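Local coordinates for conserved hypothetical secreted protein (Helicobacter pylori, PDB 4RNZ) that is a cell shape-determining protein of the M23B metallopeptidase family that binds zinc and probably cleaves peptidoglycan peptides, at residues 66-71 / 79-84; 105-110 / 354-359; 156-161 / 169-174. All coordinates share one frame; numbering follows the deposited sequence.

In the fold
Contact 1 closes along the chain before the other two open, and only it lies near the zinc site. It is a hairpin of the N-terminal sheet; the side chain of Leu-66 is about 12 Å from the zinc ion, which Glu-34, His-219, Asp-223 and His-301 bind. Contact 2 brings the C-terminal strand back to a helix of the second domain. Contacts 2 and 3 reach the antiparallel sheet that strands 87-96, 136-146, 153-163 and 357-361 share, their centres 19 Å apart and nearest atoms about 8 Å apart, with contact 3 nested in the chain loop that contact 2 closes. The centres of contacts 1 and 3 are 32 Å apart, on opposite sides of the chain's centre.

Contact 1: 66-71 / 79-84; sequences LQIHIY and LDFIPI
Gln-67 reaches across its hairpin partner Ile-82 to the backbone beyond. Its first torsion (chi1 66°) sets CG between the backbone N and the carbonyl carbon, 3.5 Å from Ile-82 CG1, and the chain, extended beyond CG, then brings NE2 to 2.9 Å from Pro-83 O. That carbonyl is met off its plane, by a donor tilted 33°, while OE1 of the same amide bonds to Arg-146, so both ends fix its rotation. On the same face, Ile-82 sends CD1 obliquely over to His-69 CB at 3.7 Å, and His-69 NE2 is hydrogen-bonded to Gln-57 OE1. Further along, Tyr-71 OH donates to Asp-80 OD2 at 2.7 Å. The oxygen lies at the ring edge and is approached on its syn side but out of the carboxylate plane, with ring and carboxylate planes 54° apart.

The other face is apolar. Ile-68 and Phe-81 run side by side in the same direction, CG1 to CE1 3.6 Å. Leu-79 CG meets Ile-68 CG2 at 3.8 Å, while its CD1 meets Ile-70 CG1; helices 11-17 and 30-36 cover parts of this side. Paired backbone bonds at Gln-67/Ile-82 and His-69/Asp-80 establish the antiparallel register. The chemistry thus separates by face: hydrocarbon packs under the helices, whereas the Gln-67 and Tyr-71 bonds add side-chain ties to the backbone ladder, and the phenol would be expected to stabilise the charged form of Asp-80.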
loop_
_atom_site.group_PDB
_atom_site.type_symbol
_atom_site.label_atom_id
_atom_site.label_comp_id
_atom_site.label_asym_id
_atom_site.label_seq_id
_atom_site.Cartn_x
_atom_site.Cartn_y
_atom_site.Cartn_z
ATOM N N LEU A 66 -0.518 7.225 9.588
ATOM C CA LEU A 66 -0.355 7.032 11.029
ATOM C C LEU A 66 1.112 6.816 11.383
ATOM O O LEU A 66 1.865 6.127 10.661
ATOM C CB LEU A 66 -1.162 5.821 11.502
ATOM C CG LEU A 66 -1.359 5.697 13.008
ATOM C CD1 LEU A 66 -2.336 6.746 13.520
ATOM C CD2 LEU A 66 -1.866 4.293 13.347
ATOM N N GLN A 67 1.518 7.395 12.510
ATOM C CA GLN A 67 2.898 7.282 12.970
ATOM C C GLN A 67 2.992 7.112 14.473
ATOM O O GLN A 67 2.132 7.533 15.222
ATOM C CB GLN A 67 3.745 8.507 12.550
ATOM C CG GLN A 67 3.363 9.838 13.182
ATOM C CD GLN A 67 4.001 11.054 12.487
ATOM O OE1 GLN A 67 5.134 11.006 12.017
ATOM N NE2 GLN A 67 3.264 12.148 12.436
ATOM N N ILE A 68 4.078 6.492 14.903
ATOM C CA ILE A 68 4.385 6.410 16.311
ATOM C C ILE A 68 5.090 7.700 16.692
ATOM O O ILE A 68 6.066 8.074 16.051
ATOM C CB ILE A 68 5.358 5.257 16.580
ATOM C CG1 ILE A 68 4.629 3.928 16.414
ATOM C CG2 ILE A 68 5.988 5.361 17.973
ATOM C CD1 ILE A 68 5.578 2.745 16.384
ATOM N N HIS A 69 4.604 8.349 17.741
ATOM C CA HIS A 69 5.303 9.470 18.353
ATOM C C HIS A 69 5.821 9.068 19.732
ATOM O O HIS A 69 5.028 8.811 20.648
ATOM C CB HIS A 69 4.343 10.653 18.483
ATOM C CG HIS A 69 4.972 11.897 19.042
ATOM N ND1 HIS A 69 4.242 12.869 19.712
ATOM C CD2 HIS A 69 6.257 12.325 19.039
ATOM C CE1 HIS A 69 5.060 13.830 20.108
ATOM N NE2 HIS A 69 6.280 13.538 19.691
ATOM N N ILE A 70 7.143 9.014 19.871
ATOM C CA ILE A 70 7.795 8.771 21.151
ATOM C C ILE A 70 8.364 10.080 21.634
ATOM O O ILE A 70 9.046 10.787 20.873
ATOM C CB ILE A 70 8.958 7.770 21.041
ATOM C CG1 ILE A 70 8.403 6.365 20.765
ATOM C CG2 ILE A 70 9.809 7.768 22.306
ATOM C CD1 ILE A 70 9.409 5.420 20.158
ATOM N N TYR A 71 8.075 10.428 22.885
ATOM C CA TYR A 71 8.614 11.685 23.417
ATOM C C TYR A 71 8.854 11.564 24.906
ATOM O O TYR A 71 8.134 10.840 25.612
ATOM C CB TYR A 71 7.706 12.878 23.130
ATOM C CG TYR A 71 6.295 12.681 23.596
ATOM C CD1 TYR A 71 5.395 11.966 22.820
ATOM C CD2 TYR A 71 5.850 13.182 24.824
ATOM C CE1 TYR A 71 4.098 11.768 23.235
ATOM C CE2 TYR A 71 4.548 12.981 25.239
ATOM C CZ TYR A 71 3.683 12.272 24.435
ATOM O OH TYR A 71 2.395 12.038 24.815
ATOM N N LEU A 79 4.386 7.074 24.448
ATOM C CA LEU A 79 4.249 6.632 23.074
ATOM C C LEU A 79 2.827 6.817 22.646
ATOM O O LEU A 79 1.915 6.261 23.265
ATOM C CB LEU A 79 4.680 5.174 22.984
ATOM C CG LEU A 79 4.917 4.613 21.593
ATOM C CD1 LEU A 79 5.939 3.489 21.662
ATOM C CD2 LEU A 79 3.596 4.181 20.970
ATOM N N ASP A 80 2.632 7.633 21.611
ATOM C CA ASP A 80 1.311 7.850 21.046
ATOM C C ASP A 80 1.330 7.385 19.599
ATOM O O ASP A 80 2.371 7.394 18.961
ATOM C CB ASP A 80 0.894 9.337 21.058
ATOM C CG ASP A 80 0.759 9.906 22.451
ATOM O OD1 ASP A 80 0.347 9.172 23.356
ATOM O OD2 ASP A 80 1.056 11.104 22.636
ATOM N N PHE A 81 0.157 7.027 19.101
ATOM C CA PHE A 81 -0.048 6.762 17.681
ATOM C C PHE A 81 -0.794 7.971 17.177
ATOM O O PHE A 81 -1.885 8.249 17.649
ATOM C CB PHE A 81 -0.836 5.487 17.507
ATOM C CG PHE A 81 -0.063 4.259 17.891
ATOM C CD1 PHE A 81 0.752 3.614 16.966
ATOM C CD2 PHE A 81 -0.130 3.758 19.181
ATOM C CE1 PHE A 81 1.494 2.487 17.320
ATOM C CE2 PHE A 81 0.596 2.632 19.539
ATOM C CZ PHE A 81 1.413 1.998 18.612
ATOM N N ILE A 82 -0.195 8.716 16.250
ATOM C CA ILE A 82 -0.775 9.983 15.821
ATOM C C ILE A 82 -0.858 10.105 14.307
ATOM O O ILE A 82 -0.134 9.403 13.604
ATOM C CB ILE A 82 0.033 11.173 16.391
ATOM C CG1 ILE A 82 1.440 11.199 15.824
ATOM C CG2 ILE A 82 0.077 11.100 17.912
ATOM C CD1 ILE A 82 2.200 12.477 16.147
ATOM N N PRO A 83 -1.705 11.024 13.799
ATOM C CA PRO A 83 -1.751 11.285 12.349
ATOM C C PRO A 83 -0.439 11.834 11.793
ATOM O O PRO A 83 0.334 12.461 12.528
ATOM C CB PRO A 83 -2.846 12.349 12.211
ATOM C CG PRO A 83 -3.668 12.229 13.439
ATOM C CD PRO A 83 -2.743 11.778 14.523
ATOM N N ILE A 84 -0.190 11.551 10.520
ATOM C CA ILE A 84 0.887 12.131 9.740
ATOM C C ILE A 84 0.307 13.300 8.967
ATOM O O ILE A 84 -0.696 13.157 8.249
ATOM C CB ILE A 84 1.496 11.144 8.730
ATOM C CG1 ILE A 84 2.111 9.924 9.435
ATOM C CG2 ILE A 84 2.590 11.816 7.928
ATOM C CD1 ILE A 84 2.580 8.839 8.469
#

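Contact 2: 105-110 / 354-359; sequences IIKATN and KNSFYL
Ala-108 meets the ring of Phe-357 in a CH-pi contact that sets the last turn of helix 101-109 against strand 357-361, which pairs with strand 87-96 in an antiparallel sheet. The short helix and strand axes pass 8.9 Å apart at 45°, and the link spans more than 240 residues of chain.

The aromatic contact is the main one. Ala-108 CB stands over one face of the ring, 3.7 Å from its centroid and 22° off the normal, displaced toward the rim on the CD1 side. Phe-357 can offer that face because its CG sits between the backbone N and the carbonyl carbon (chi1 74°). Lys-107 approaches the same ring differently: its extended chain crosses the phenylalanine side chain at about a right angle, and CE lies near the ring plane at the CE2 edge, 4.2 Å away. This is aliphatic contact with an edge, not a cation-pi interaction.

Leu-359 CD2 makes a methyl-to-carbonyl van der Waals contact, 3.7 Å from Ala-108 O. Its CD1 meets Thr-109 CG2 loosely, at 4.5 Å. Leu-93 of strand 87-96 touches both Ala-108 and Thr-109, and Tyr-141 of strand 136-146 touches Thr-109, so the helix end lies on three strands of the sheet.

No hydrogen bond crosses; polar groups are met within their own segments or by neighbours. Asn-355 ND2 donates to Tyr-358 OH, whose phenol also bonds to Ser-351 O. Thr-109 OG1 bonds to Asp-111 N, and Ile-105 O accepts from both Thr-109 N and Thr-109 OG1, the hydroxyl at 2.7 Å and well above the carbonyl plane.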
loop_
_atom_site.group_PDB
_atom_site.type_symbol
_atom_site.label_atom_id
_atom_site.label_comp_id
_atom_site.label_asym_id
_atom_site.label_seq_id
_atom_site.Cartn_x
_atom_site.Cartn_y
_atom_site.Cartn_z
ATOM N N ILE A 105 8.755 5.412 -18.692
ATOM C CA ILE A 105 8.244 6.014 -17.454
ATOM C C ILE A 105 9.401 6.439 -16.567
ATOM O O ILE A 105 9.383 7.530 -15.979
ATOM C CB ILE A 105 7.318 5.050 -16.693
ATOM C CG1 ILE A 105 6.016 4.895 -17.476
ATOM C CG2 ILE A 105 6.998 5.570 -15.291
ATOM C CD1 ILE A 105 5.267 3.628 -17.175
ATOM N N ILE A 106 10.421 5.592 -16.472
ATOM C CA ILE A 106 11.591 5.954 -15.652
ATOM C C ILE A 106 12.291 7.183 -16.237
ATOM O O ILE A 106 12.692 8.092 -15.504
ATOM C CB ILE A 106 12.583 4.796 -15.521
ATOM C CG1 ILE A 106 11.919 3.591 -14.840
ATOM C CG2 ILE A 106 13.829 5.225 -14.748
ATOM C CD1 ILE A 106 11.488 3.831 -13.423
ATOM N N LYS A 107 12.426 7.224 -17.556
ATOM C CA LYS A 107 13.052 8.387 -18.179
ATOM C C LYS A 107 12.338 9.669 -17.786
ATOM O O LYS A 107 12.990 10.652 -17.447
ATOM C CB LYS A 107 13.089 8.278 -19.699
ATOM C CG LYS A 107 13.902 9.411 -20.319
ATOM C CD LYS A 107 13.618 9.623 -21.796
ATOM C CE LYS A 107 14.528 10.725 -22.331
ATOM N NZ LYS A 107 14.167 11.149 -23.715
ATOM N N ALA A 108 11.000 9.649 -17.805
ATOM C CA ALA A 108 10.197 10.853 -17.551
ATOM C C ALA A 108 9.985 11.215 -16.086
ATOM O O ALA A 108 9.704 12.382 -15.775
ATOM C CB ALA A 108 8.849 10.717 -18.233
ATOM N N THR A 109 10.095 10.237 -15.181
ATOM C CA THR A 109 9.768 10.486 -13.756
ATOM C C THR A 109 10.860 10.115 -12.770
ATOM O O THR A 109 10.763 10.443 -11.599
ATOM C CB THR A 109 8.537 9.647 -13.351
ATOM O OG1 THR A 109 8.885 8.247 -13.401
ATOM C CG2 THR A 109 7.373 9.931 -14.293
ATOM N N ASN A 110 11.847 9.370 -13.242
ATOM C CA ASN A 110 12.829 8.725 -12.404
ATOM C C ASN A 110 12.203 7.955 -11.225
ATOM O O ASN A 110 12.788 7.887 -10.144
ATOM C CB ASN A 110 13.844 9.751 -11.907
ATOM C CG ASN A 110 15.101 9.103 -11.380
ATOM O OD1 ASN A 110 15.667 8.195 -12.005
ATOM N ND2 ASN A 110 15.546 9.553 -10.218
ATOM N N LYS A 354 7.324 17.762 -30.648
ATOM C CA LYS A 354 8.304 18.496 -29.840
ATOM C C LYS A 354 9.043 17.614 -28.823
ATOM O O LYS A 354 10.245 17.775 -28.620
ATOM C CB LYS A 354 7.621 19.637 -29.077
ATOM C CG LYS A 354 7.002 20.726 -29.939
ATOM C CD LYS A 354 6.387 21.815 -29.063
ATOM C CE LYS A 354 5.431 22.707 -29.841
ATOM N NZ LYS A 354 6.128 23.409 -30.955
ATOM N N ASN A 355 8.318 16.710 -28.162
ATOM C CA ASN A 355 8.880 15.914 -27.066
ATOM C C ASN A 355 8.238 14.545 -26.952
ATOM O O ASN A 355 7.051 14.404 -27.221
ATOM C CB ASN A 355 8.664 16.650 -25.750
ATOM C CG ASN A 355 9.397 17.963 -25.709
ATOM O OD1 ASN A 355 10.621 17.987 -25.716
ATOM N ND2 ASN A 355 8.657 19.062 -25.709
ATOM N N SER A 356 9.011 13.551 -26.526
ATOM C CA SER A 356 8.471 12.197 -26.316
ATOM C C SER A 356 7.581 12.072 -25.049
ATOM O O SER A 356 6.745 11.159 -24.952
ATOM C CB SER A 356 9.587 11.152 -26.284
ATOM O OG SER A 356 10.648 11.535 -25.427
ATOM N N PHE A 357 7.755 12.990 -24.098
ATOM C CA PHE A 357 6.955 12.969 -22.889
ATOM C C PHE A 357 6.741 14.360 -22.314
ATOM O O PHE A 357 7.487 15.277 -22.620
ATOM C CB PHE A 357 7.633 12.090 -21.844
ATOM C CG PHE A 357 8.839 12.713 -21.222
ATOM C CD1 PHE A 357 8.712 13.582 -20.144
ATOM C CD2 PHE A 357 10.105 12.425 -21.705
ATOM C CE1 PHE A 357 9.828 14.152 -19.555
ATOM C CE2 PHE A 357 11.232 12.993 -21.122
ATOM C CZ PHE A 357 11.096 13.855 -20.048
ATOM N N TYR A 358 5.713 14.480 -21.480
ATOM C CA TYR A 358 5.407 15.679 -20.709
ATOM C C TYR A 358 5.050 15.244 -19.292
ATOM O O TYR A 358 4.274 14.319 -19.116
ATOM C CB TYR A 358 4.208 16.420 -21.298
ATOM C CG TYR A 358 4.515 17.069 -22.613
ATOM C CD1 TYR A 358 4.368 16.366 -23.788
ATOM C CD2 TYR A 358 5.005 18.381 -22.672
ATOM C CE1 TYR A 358 4.677 16.934 -25.007
ATOM C CE2 TYR A 358 5.311 18.971 -23.888
ATOM C CZ TYR A 358 5.146 18.240 -25.053
ATOM O OH TYR A 358 5.452 18.765 -26.291
ATOM N N LEU A 359 5.630 15.915 -18.302
ATOM C CA LEU A 359 5.264 15.727 -16.907
ATOM C C LEU A 359 4.735 17.055 -16.437
ATOM O O LEU A 359 5.486 18.006 -16.228
ATOM C CB LEU A 359 6.462 15.265 -16.073
ATOM C CG LEU A 359 6.116 14.921 -14.615
ATOM C CD1 LEU A 359 5.108 13.774 -14.566
ATOM C CD2 LEU A 359 7.386 14.571 -13.841
#

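Contact 3: 156-161 / 169-174; sequences IKMAMV and YLFSHS
Ala-159 and Leu-170 form a hydrogen-bonded pair, with Ala-159 N donating to Leu-170 O at 2.8 Å and Leu-170 N to Ala-159 O at 2.9 Å. The next bond, Ser-172 N to Lys-157 O at 3.0 Å, is less regular: its donor stands 45° out of the carbonyl plane. Ser-172 OG adds a weak bond to the same oxygen.

Outward from this ladder, two methionines meet the aromatic rings of the opposite strand. Met-160 lies alongside Tyr-169 with CG over one ring face, 3.8 Å from the centroid and 17° off the normal; the bend at chi2 (-82°) leaves its SD above that face, farther off. Met-158 also runs beside its partner, but SD approaches the Phe-171 ring obliquely, 3.6 Å from CE2. Helix 326-348 packs on this face through Ser-339, Leu-343 and Glu-344. On the other face, Ala-159 CB and Leu-170 CD1 meet at 4.1 Å, beside helix 112-121.

On the other edge of strand 153-163, Lys-157 and Met-158 both face Val-140 of strand 136-146, the mark of a classic beta bulge; strands 153-163 and 166-172 themselves form an antiparallel beta hairpin that carries two Met-aromatic contacts.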
loop_
_atom_site.group_PDB
_atom_site.type_symbol
_atom_site.label_atom_id
_atom_site.label_comp_id
_atom_site.label_asym_id
_atom_site.label_seq_id
_atom_site.Cartn_x
_atom_site.Cartn_y
_atom_site.Cartn_z
ATOM N N ILE A 156 -2.046 6.202 -8.310
ATOM C CA ILE A 156 -2.583 6.455 -9.646
ATOM C C ILE A 156 -4.055 6.769 -9.570
ATOM O O ILE A 156 -4.833 5.954 -9.091
ATOM C CB ILE A 156 -2.378 5.236 -10.566
ATOM C CG1 ILE A 156 -0.884 5.065 -10.844
ATOM C CG2 ILE A 156 -3.189 5.391 -11.849
ATOM C CD1 ILE A 156 -0.540 3.756 -11.531
ATOM N N LYS A 157 -4.440 7.959 -10.017
ATOM C CA LYS A 157 -5.845 8.347 -10.049
ATOM C C LYS A 157 -6.516 7.934 -11.354
ATOM O O LYS A 157 -7.669 7.535 -11.362
ATOM C CB LYS A 157 -5.999 9.867 -9.876
ATOM C CG LYS A 157 -5.305 10.457 -8.653
ATOM C CD LYS A 157 -5.577 9.686 -7.364
ATOM C CE LYS A 157 -7.053 9.602 -7.013
ATOM N NZ LYS A 157 -7.692 10.940 -6.860
ATOM N N MET A 158 -5.782 8.091 -12.451
ATOM C CA MET A 158 -6.231 7.674 -13.777
ATOM C C MET A 158 -5.033 7.237 -14.615
ATOM O O MET A 158 -3.930 7.809 -14.529
ATOM C CB MET A 158 -6.947 8.811 -14.487
ATOM C CG MET A 158 -7.415 8.435 -15.890
ATOM S SD MET A 158 -8.140 9.809 -16.793
ATOM C CE MET A 158 -6.712 10.778 -17.191
ATOM N N ALA A 159 -5.239 6.200 -15.415
ATOM C CA ALA A 159 -4.269 5.861 -16.431
ATOM C C ALA A 159 -4.970 5.524 -17.733
ATOM O O ALA A 159 -6.140 5.170 -17.745
ATOM C CB ALA A 159 -3.377 4.724 -15.979
ATOM N N MET A 160 -4.232 5.674 -18.821
ATOM C CA MET A 160 -4.724 5.382 -20.170
ATOM C C MET A 160 -3.554 4.904 -21.021
ATOM O O MET A 160 -2.446 5.479 -20.992
ATOM C CB MET A 160 -5.369 6.615 -20.808
ATOM C CG MET A 160 -6.014 6.353 -22.170
ATOM S SD MET A 160 -4.853 6.374 -23.548
ATOM C CE MET A 160 -4.664 8.140 -23.751
ATOM N N VAL A 161 -3.778 3.807 -21.735
ATOM C CA VAL A 161 -2.848 3.373 -22.771
ATOM C C VAL A 161 -3.676 3.237 -24.061
ATOM O O VAL A 161 -4.847 2.849 -24.014
ATOM C CB VAL A 161 -2.088 2.088 -22.408
ATOM C CG1 VAL A 161 -1.461 2.197 -21.021
ATOM C CG2 VAL A 161 -2.993 0.870 -22.496
ATOM N N TYR A 169 -8.670 2.740 -20.333
ATOM C CA TYR A 169 -8.631 3.576 -19.147
ATOM C C TYR A 169 -8.751 2.774 -17.879
ATOM O O TYR A 169 -9.467 1.763 -17.821
ATOM C CB TYR A 169 -9.793 4.533 -19.176
ATOM C CG TYR A 169 -9.689 5.622 -20.201
ATOM C CD1 TYR A 169 -9.077 6.820 -19.891
ATOM C CD2 TYR A 169 -10.237 5.477 -21.465
ATOM C CE1 TYR A 169 -9.014 7.851 -20.800
ATOM C CE2 TYR A 169 -10.169 6.511 -22.387
ATOM C CZ TYR A 169 -9.553 7.693 -22.045
ATOM O OH TYR A 169 -9.457 8.738 -22.938
ATOM N N LEU A 170 -8.103 3.262 -16.830
ATOM C CA LEU A 170 -8.482 2.837 -15.517
ATOM C C LEU A 170 -8.406 3.988 -14.529
ATOM O O LEU A 170 -7.685 4.965 -14.747
ATOM C CB LEU A 170 -7.668 1.641 -15.062
ATOM C CG LEU A 170 -6.164 1.769 -14.979
ATOM C CD1 LEU A 170 -5.712 2.338 -13.636
ATOM C CD2 LEU A 170 -5.583 0.375 -15.168
ATOM N N PHE A 171 -9.188 3.858 -13.471
ATOM C CA PHE A 171 -9.401 4.927 -12.516
ATOM C C PHE A 171 -9.385 4.322 -11.130
ATOM O O PHE A 171 -9.900 3.222 -10.934
ATOM C CB PHE A 171 -10.776 5.546 -12.711
ATOM C CG PHE A 171 -11.017 6.108 -14.075
ATOM C CD1 PHE A 171 -11.522 5.309 -15.090
ATOM C CD2 PHE A 171 -10.773 7.447 -14.338
ATOM C CE1 PHE A 171 -11.754 5.828 -16.358
ATOM C CE2 PHE A 171 -11.019 7.973 -15.596
ATOM C CZ PHE A 171 -11.501 7.164 -16.606
ATOM N N SER A 172 -8.804 5.046 -10.189
ATOM C CA SER A 172 -8.853 4.682 -8.805
ATOM C C SER A 172 -10.162 5.150 -8.241
ATOM O O SER A 172 -10.864 5.975 -8.840
ATOM C CB SER A 172 -7.754 5.393 -8.030
ATOM O OG SER A 172 -8.001 6.803 -8.046
ATOM N N HIS A 173 -10.476 4.603 -7.078
ATOM C CA HIS A 173 -11.609 5.017 -6.281
ATOM C C HIS A 173 -11.096 5.161 -4.850
ATOM O O HIS A 173 -10.048 4.600 -4.488
ATOM C CB HIS A 173 -12.707 3.962 -6.361
ATOM C CG HIS A 173 -14.016 4.413 -5.795
ATOM N ND1 HIS A 173 -14.479 3.998 -4.566
ATOM C CD2 HIS A 173 -14.964 5.245 -6.289
ATOM C CE1 HIS A 173 -15.654 4.553 -4.327
ATOM N NE2 HIS A 173 -15.974 5.306 -5.362
ATOM N N SER A 174 -11.825 5.909 -4.037
ATOM C CA SER A 174 -11.454 6.093 -2.626
ATOM C C SER A 174 -11.375 4.763 -1.841
ATOM O O SER A 174 -10.613 4.660 -0.875
ATOM C CB SER A 174 -12.453 7.030 -1.956
ATOM O OG SER A 174 -13.755 6.556 -2.192
#